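Local coordinates for protein putative methyltransferase from antibiotic biosynthesis pathway (Anabaena variabilis ATCC 29413, PDB 3EGE) that probably catalyses the transfer of a methyl group from S-adenosylmethionine to an acceptor molecule, at residues 137-145 with 229-239. Numbering follows the deposited sequence.
Sequences QRIWLYDYF and DLNNGEWIRKY
Two tyrosine-aspartate hydrogen bonds, one in each direction, tie the segments together: Y239 OH donates to D143 OD2 and Y144 OH to D229 OD2, both at 2.5 Å, though the second is modelled unusually short and its exact length is doubtful. A phenol suits both places, its rigid ring carrying a donor far from the backbone while packing against aromatic neighbours. In each aspartate the same OD2 also makes a salt bridge within its own segment. R138 NH2 lies 3.0 Å from D143 OD2 on the syn side, leaving the anti side to Y239; K238 NZ meets D229 OD2 at 2.8 Å from above the carboxylate plane. The paired charges would be expected to keep both carboxylates ionised. Beside this polar row, W140 touches both aromatic side chains of 234-239. The backbone sets its CB over the face of Y239, 3.4 Å from the ring centroid, a CH-pi contact, and chi1 of 66° swings the indole toward W235. One indole face takes the edge of W235, T-shaped with planes at 80°; L141 CB covers the other. W140 NE1 is satisfied by W193 O. The loop between strand 126-131 and helix 146-153 thus packs against the end of helix 216-231 and the short helix 234-239, with L226 touching both Y144 and W235.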
ATOM      1  N   GLN A 137       4.964  10.561  12.165  1.00 69.83           N
ATOM      2  CA  GLN A 137       5.693  10.906  13.351  1.00 72.15           C
ATOM      3  C   GLN A 137       7.132  10.374  13.161  1.00 71.82           C
ATOM      4  O   GLN A 137       7.390   9.561  12.263  1.00 71.69           O
ATOM      5  CB  GLN A 137       4.983  10.382  14.602  1.00 73.03           C
ATOM      6  CG  GLN A 137       4.979   8.893  14.859  1.00 74.63           C
ATOM      7  CD  GLN A 137       4.001   8.552  15.995  1.00 75.29           C
ATOM      8  OE1 GLN A 137       2.807   8.328  15.760  1.00 83.00           O
ATOM      9  NE2 GLN A 137       4.495   8.576  17.234  1.00 81.94           N
ATOM     10  N   ARG A 138       8.059  10.916  13.947  1.00 71.45           N
ATOM     11  CA  ARG A 138       9.484  10.532  13.932  1.00 71.89           C
ATOM     12  C   ARG A 138       9.639   8.996  14.067  1.00 71.66           C
ATOM     13  O   ARG A 138       9.133   8.428  15.012  1.00 72.42           O
ATOM     14  CB  ARG A 138      10.185  11.249  15.089  1.00 70.65           C
ATOM     15  CG  ARG A 138      11.649  10.909  15.319  1.00 72.62           C
ATOM     16  CD  ARG A 138      12.606  11.694  14.463  1.00 73.70           C
ATOM     17  NE  ARG A 138      13.922  11.057  14.461  1.00 73.19           N
ATOM     18  CZ  ARG A 138      14.776  11.042  15.487  1.00 69.37           C
ATOM     19  NH1 ARG A 138      14.540  11.659  16.638  1.00 72.87           N
ATOM     20  NH2 ARG A 138      15.916  10.403  15.340  1.00 73.90           N
ATOM     21  N   ILE A 139      10.297   8.352  13.111  1.00 72.25           N
ATOM     22  CA  ILE A 139      10.539   6.891  13.128  1.00 72.42           C
ATOM     23  C   ILE A 139      12.045   6.669  13.067  1.00 69.02           C
ATOM     24  O   ILE A 139      12.724   7.260  12.228  1.00 67.89           O
ATOM     25  CB  ILE A 139       9.916   6.122  11.872  1.00 74.75           C
ATOM     26  CG1 ILE A 139       8.493   6.584  11.557  1.00 82.70           C
ATOM     27  CG2 ILE A 139       9.895   4.606  12.087  1.00 74.73           C
ATOM     28  CD1 ILE A 139       7.536   6.475  12.768  1.00 90.33           C
ATOM     29  N   TRP A 140      12.543   5.807  13.944  1.00 66.44           N
ATOM     30  CA  TRP A 140      13.943   5.364  13.967  1.00 64.91           C
ATOM     31  C   TRP A 140      14.468   4.825  12.620  1.00 64.81           C
ATOM     32  O   TRP A 140      15.643   5.004  12.311  1.00 64.46           O
ATOM     33  CB  TRP A 140      14.137   4.251  15.038  1.00 64.43           C
ATOM     34  CG  TRP A 140      13.413   3.005  14.718  1.00 61.98           C
ATOM     35  CD1 TRP A 140      12.143   2.706  15.062  1.00 62.57           C
ATOM     36  CD2 TRP A 140      13.891   1.915  13.924  1.00 59.80           C
ATOM     37  NE1 TRP A 140      11.793   1.498  14.540  1.00 62.94           N
ATOM     38  CE2 TRP A 140      12.842   0.987  13.825  1.00 63.65           C
ATOM     39  CE3 TRP A 140      15.110   1.641  13.277  1.00 66.08           C
ATOM     40  CZ2 TRP A 140      12.970  -0.222  13.132  1.00 61.43           C
ATOM     41  CZ3 TRP A 140      15.246   0.446  12.576  1.00 64.08           C
ATOM     42  CH2 TRP A 140      14.171  -0.464  12.499  1.00 64.42           C
ATOM     43  N   LEU A 141      13.591   4.139  11.868  1.00 64.89           N
ATOM     44  CA  LEU A 141      13.919   3.442  10.615  1.00 64.98           C
ATOM     45  C   LEU A 141      14.730   4.261   9.618  1.00 64.32           C
ATOM     46  O   LEU A 141      15.723   3.772   9.048  1.00 64.28           O
ATOM     47  CB  LEU A 141      12.618   2.936   9.935  1.00 66.18           C
ATOM     48  CG  LEU A 141      12.706   2.054   8.678  1.00 66.80           C
ATOM     49  CD1 LEU A 141      13.616   0.843   8.924  1.00 63.27           C
ATOM     50  CD2 LEU A 141      11.286   1.632   8.164  1.00 65.04           C
ATOM     51  N   TYR A 142      14.340   5.524   9.473  1.00 64.00           N
ATOM     52  CA  TYR A 142      14.960   6.415   8.487  1.00 63.69           C
ATOM     53  C   TYR A 142      16.326   6.949   8.873  1.00 62.50           C
ATOM     54  O   TYR A 142      17.016   7.491   8.021  1.00 61.88           O
ATOM     55  CB  TYR A 142      14.017   7.528   8.074  1.00 63.39           C
ATOM     56  CG  TYR A 142      12.638   6.997   7.773  1.00 64.22           C
ATOM     57  CD1 TYR A 142      12.436   6.004   6.810  1.00 65.38           C
ATOM     58  CD2 TYR A 142      11.525   7.491   8.466  1.00 64.58           C
ATOM     59  CE1 TYR A 142      11.153   5.499   6.557  1.00 64.21           C
ATOM     60  CE2 TYR A 142      10.282   7.013   8.223  1.00 65.58           C
ATOM     61  CZ  TYR A 142      10.085   6.026   7.271  1.00 63.48           C
ATOM     62  OH  TYR A 142       8.806   5.590   7.097  1.00 64.86           O
ATOM     63  N   ASP A 143      16.706   6.789  10.136  1.00 61.99           N
ATOM     64  CA  ASP A 143      18.052   7.111  10.570  1.00 64.20           C
ATOM     65  C   ASP A 143      19.080   6.054  10.102  1.00 64.66           C
ATOM     66  O   ASP A 143      20.271   6.322  10.096  1.00 64.52           O
ATOM     67  CB  ASP A 143      18.119   7.197  12.074  1.00 64.83           C
ATOM     68  CG  ASP A 143      17.210   8.227  12.635  1.00 65.21           C
ATOM     69  OD1 ASP A 143      16.790   9.154  11.899  1.00 62.50           O
ATOM     70  OD2 ASP A 143      16.918   8.068  13.829  1.00 66.84           O
ATOM     71  N   TYR A 144      18.608   4.850   9.778  1.00 65.31           N
ATOM     72  CA  TYR A 144      19.431   3.780   9.226  1.00 65.17           C
ATOM     73  C   TYR A 144      19.267   3.611   7.722  1.00 64.63           C
ATOM     74  O   TYR A 144      20.242   3.240   7.049  1.00 65.10           O
ATOM     75  CB  TYR A 144      19.128   2.442   9.916  1.00 63.97           C
ATOM     76  CG  TYR A 144      19.441   2.456  11.383  1.00 63.62           C
ATOM     77  CD1 TYR A 144      20.727   2.132  11.861  1.00 65.55           C
ATOM     78  CD2 TYR A 144      18.454   2.789  12.312  1.00 63.47           C
ATOM     79  CE1 TYR A 144      21.006   2.150  13.241  1.00 62.41           C
ATOM     80  CE2 TYR A 144      18.714   2.799  13.671  1.00 63.22           C
ATOM     81  CZ  TYR A 144      19.985   2.473  14.137  1.00 62.81           C
ATOM     82  OH  TYR A 144      20.207   2.494  15.487  1.00 61.49           O
ATOM     83  N   PHE A 145      18.050   3.834   7.222  1.00 65.08           N
ATOM     84  CA  PHE A 145      17.702   3.651   5.797  1.00 65.73           C
ATOM     85  C   PHE A 145      17.021   4.905   5.229  1.00 64.94           C
ATOM     86  O   PHE A 145      15.806   4.898   4.970  1.00 64.73           O
ATOM     87  CB  PHE A 145      16.821   2.400   5.650  1.00 65.51           C
ATOM     88  CG  PHE A 145      17.463   1.142   6.204  1.00 66.15           C
ATOM     89  CD1 PHE A 145      18.654   0.666   5.670  1.00 63.79           C
ATOM     90  CD2 PHE A 145      16.878   0.440   7.274  1.00 67.56           C
ATOM     91  CE1 PHE A 145      19.256  -0.497   6.179  1.00 67.38           C
ATOM     92  CE2 PHE A 145      17.478  -0.702   7.806  1.00 64.76           C
ATOM     93  CZ  PHE A 145      18.666  -1.182   7.246  1.00 64.97           C
ATOM     94  N   ASP A 229      24.211  -1.272  16.576  1.00 69.76           N
ATOM     95  CA  ASP A 229      23.297  -0.647  17.545  1.00 69.02           C
ATOM     96  C   ASP A 229      22.412  -1.639  18.292  1.00 68.34           C
ATOM     97  O   ASP A 229      22.159  -1.451  19.479  1.00 67.38           O
ATOM     98  CB  ASP A 229      22.434   0.465  16.910  1.00 68.54           C
ATOM     99  CG  ASP A 229      23.201   1.758  16.647  1.00 66.44           C
ATOM    100  OD1 ASP A 229      24.398   1.873  16.969  1.00 61.68           O
ATOM    101  OD2 ASP A 229      22.584   2.692  16.097  1.00 66.78           O
ATOM    102  N   LEU A 230      21.936  -2.662  17.583  1.00 69.35           N
ATOM    103  CA  LEU A 230      21.132  -3.739  18.195  1.00 70.08           C
ATOM    104  C   LEU A 230      21.954  -4.618  19.146  1.00 70.85           C
ATOM    105  O   LEU A 230      21.415  -5.092  20.135  1.00 71.79           O
ATOM    106  CB  LEU A 230      20.429  -4.608  17.136  1.00 68.91           C
ATOM    107  CG  LEU A 230      19.242  -3.950  16.410  1.00 72.68           C
ATOM    108  CD1 LEU A 230      18.860  -4.713  15.141  1.00 68.31           C
ATOM    109  CD2 LEU A 230      18.018  -3.771  17.362  1.00 65.05           C
ATOM    110  N   ASN A 231      23.248  -4.804  18.859  1.00 71.96           N
ATOM    111  CA  ASN A 231      24.147  -5.652  19.667  1.00 71.84           C
ATOM    112  C   ASN A 231      24.840  -4.992  20.856  1.00 72.10           C
ATOM    113  O   ASN A 231      25.325  -5.710  21.723  1.00 72.76           O
ATOM    114  CB  ASN A 231      25.221  -6.297  18.767  1.00 72.98           C
ATOM    115  CG  ASN A 231      24.649  -7.329  17.794  1.00 74.66           C
ATOM    116  OD1 ASN A 231      23.563  -7.869  17.988  1.00 77.56           O
ATOM    117  ND2 ASN A 231      25.410  -7.622  16.749  1.00 83.23           N
ATOM    118  N   ASN A 232      24.892  -3.661  20.908  1.00 71.58           N
ATOM    119  CA  ASN A 232      25.564  -2.945  22.003  1.00 71.32           C
ATOM    120  C   ASN A 232      24.615  -2.063  22.818  1.00 71.91           C
ATOM    121  O   ASN A 232      25.068  -1.096  23.474  1.00 71.25           O
ATOM    122  CB  ASN A 232      26.752  -2.122  21.437  1.00 70.95           C
ATOM    123  CG  ASN A 232      26.317  -0.943  20.556  1.00 69.95           C
ATOM    124  OD1 ASN A 232      25.131  -0.636  20.442  1.00 67.95           O
ATOM    125  ND2 ASN A 232      27.291  -0.272  19.942  1.00 68.20           N
ATOM    126  N   GLY A 233      23.306  -2.361  22.748  1.00 72.25           N
ATOM    127  CA  GLY A 233      22.279  -1.579  23.444  1.00 71.48           C
ATOM    128  C   GLY A 233      21.998  -0.158  22.948  1.00 71.12           C
ATOM    129  O   GLY A 233      21.140   0.501  23.531  1.00 71.39           O
ATOM    130  N   GLU A 234      22.669   0.314  21.886  1.00 70.53           N
ATOM    131  CA  GLU A 234      22.467   1.692  21.387  1.00 71.36           C
ATOM    132  C   GLU A 234      21.083   1.963  20.817  1.00 70.90           C
ATOM    133  O   GLU A 234      20.519   3.056  21.058  1.00 71.51           O
ATOM    134  CB  GLU A 234      23.556   2.135  20.388  1.00 72.07           C
ATOM    135  CG  GLU A 234      24.865   2.488  21.067  1.00 71.53           C
ATOM    136  CD  GLU A 234      24.708   3.743  21.917  1.00 73.74           C
ATOM    137  OE1 GLU A 234      24.525   4.838  21.333  1.00 72.95           O
ATOM    138  OE2 GLU A 234      24.712   3.625  23.163  1.00 73.77           O
ATOM    139  N   TRP A 235      20.534   0.980  20.103  1.00 69.12           N
ATOM    140  CA  TRP A 235      19.178   1.096  19.549  1.00 68.09           C
ATOM    141  C   TRP A 235      18.138   1.289  20.671  1.00 67.28           C
ATOM    142  O   TRP A 235      17.268   2.156  20.575  1.00 65.83           O
ATOM    143  CB  TRP A 235      18.814  -0.124  18.677  1.00 65.98           C
ATOM    144  CG  TRP A 235      17.514   0.062  17.919  1.00 63.01           C
ATOM    145  CD1 TRP A 235      17.386   0.507  16.651  1.00 60.90           C
ATOM    146  CD2 TRP A 235      16.173  -0.161  18.402  1.00 61.91           C
ATOM    147  NE1 TRP A 235      16.070   0.551  16.293  1.00 60.13           N
ATOM    148  CE2 TRP A 235      15.296   0.166  17.347  1.00 59.17           C
ATOM    149  CE3 TRP A 235      15.632  -0.616  19.615  1.00 61.77           C
ATOM    150  CZ2 TRP A 235      13.901   0.060  17.460  1.00 59.28           C
ATOM    151  CZ3 TRP A 235      14.228  -0.721  19.728  1.00 62.92           C
ATOM    152  CH2 TRP A 235      13.387  -0.385  18.650  1.00 60.46           C
ATOM    153  N   ILE A 236      18.249   0.467  21.714  1.00 68.53           N
ATOM    154  CA  ILE A 236      17.361   0.518  22.885  1.00 69.93           C
ATOM    155  C   ILE A 236      17.486   1.872  23.601  1.00 69.75           C
ATOM    156  O   ILE A 236      16.466   2.489  23.931  1.00 70.09           O
ATOM    157  CB  ILE A 236      17.632  -0.664  23.873  1.00 71.01           C
ATOM    158  CG1 ILE A 236      17.227  -1.996  23.220  1.00 73.41           C
ATOM    159  CG2 ILE A 236      16.854  -0.486  25.196  1.00 67.47           C
ATOM    160  CD1 ILE A 236      17.790  -3.220  23.928  1.00 72.18           C
ATOM    161  N   ARG A 237      18.722   2.328  23.795  1.00 68.45           N
ATOM    162  CA  ARG A 237      19.006   3.634  24.393  1.00 69.41           C
ATOM    163  C   ARG A 237      18.361   4.791  23.596  1.00 69.07           C
ATOM    164  O   ARG A 237      17.682   5.650  24.150  1.00 69.80           O
ATOM    165  CB  ARG A 237      20.527   3.843  24.468  1.00 70.37           C
ATOM    166  CG  ARG A 237      20.980   5.028  25.322  1.00 71.71           C
ATOM    167  CD  ARG A 237      22.475   5.302  25.176  1.00 70.47           C
ATOM    168  NE  ARG A 237      22.843   5.863  23.872  1.00 68.69           N
ATOM    169  CZ  ARG A 237      22.649   7.131  23.493  1.00 73.60           C
ATOM    170  NH1 ARG A 237      22.009   8.015  24.266  1.00 73.65           N
ATOM    171  NH2 ARG A 237      23.044   7.513  22.274  1.00 76.20           N
ATOM    172  N   LYS A 238      18.551   4.773  22.286  1.00 68.99           N
ATOM    173  CA  LYS A 238      18.027   5.821  21.394  1.00 68.09           C
ATOM    174  C   LYS A 238      16.552   5.735  21.094  1.00 66.63           C
ATOM    175  O   LYS A 238      15.884   6.762  21.029  1.00 65.57           O
ATOM    176  CB  LYS A 238      18.816   5.813  20.077  1.00 68.91           C
ATOM    177  CG  LYS A 238      20.142   6.556  20.162  1.00 71.53           C
ATOM    178  CD  LYS A 238      21.301   5.932  19.396  1.00 74.78           C
ATOM    179  CE  LYS A 238      21.048   5.533  18.001  1.00 77.66           C
ATOM    180  NZ  LYS A 238      22.350   5.127  17.390  1.00 80.56           N
ATOM    181  N   TYR A 239      16.042   4.517  20.921  1.00 67.27           N
ATOM    182  CA  TYR A 239      14.665   4.297  20.433  1.00 67.54           C
ATOM    183  C   TYR A 239      13.746   3.329  21.199  1.00 67.39           C
ATOM    184  O   TYR A 239      12.572   3.176  20.805  1.00 65.97           O
ATOM    185  CB  TYR A 239      14.774   3.760  18.986  1.00 66.88           C
ATOM    186  CG  TYR A 239      15.691   4.542  18.070  1.00 67.15           C
ATOM    187  CD1 TYR A 239      15.355   5.844  17.655  1.00 64.77           C
ATOM    188  CD2 TYR A 239      16.912   3.993  17.622  1.00 67.52           C
ATOM    189  CE1 TYR A 239      16.191   6.574  16.809  1.00 65.56           C
ATOM    190  CE2 TYR A 239      17.776   4.732  16.773  1.00 64.66           C
ATOM    191  CZ  TYR A 239      17.396   6.009  16.365  1.00 66.66           C
ATOM    192  OH  TYR A 239      18.208   6.721  15.535  1.00 66.62           O
TER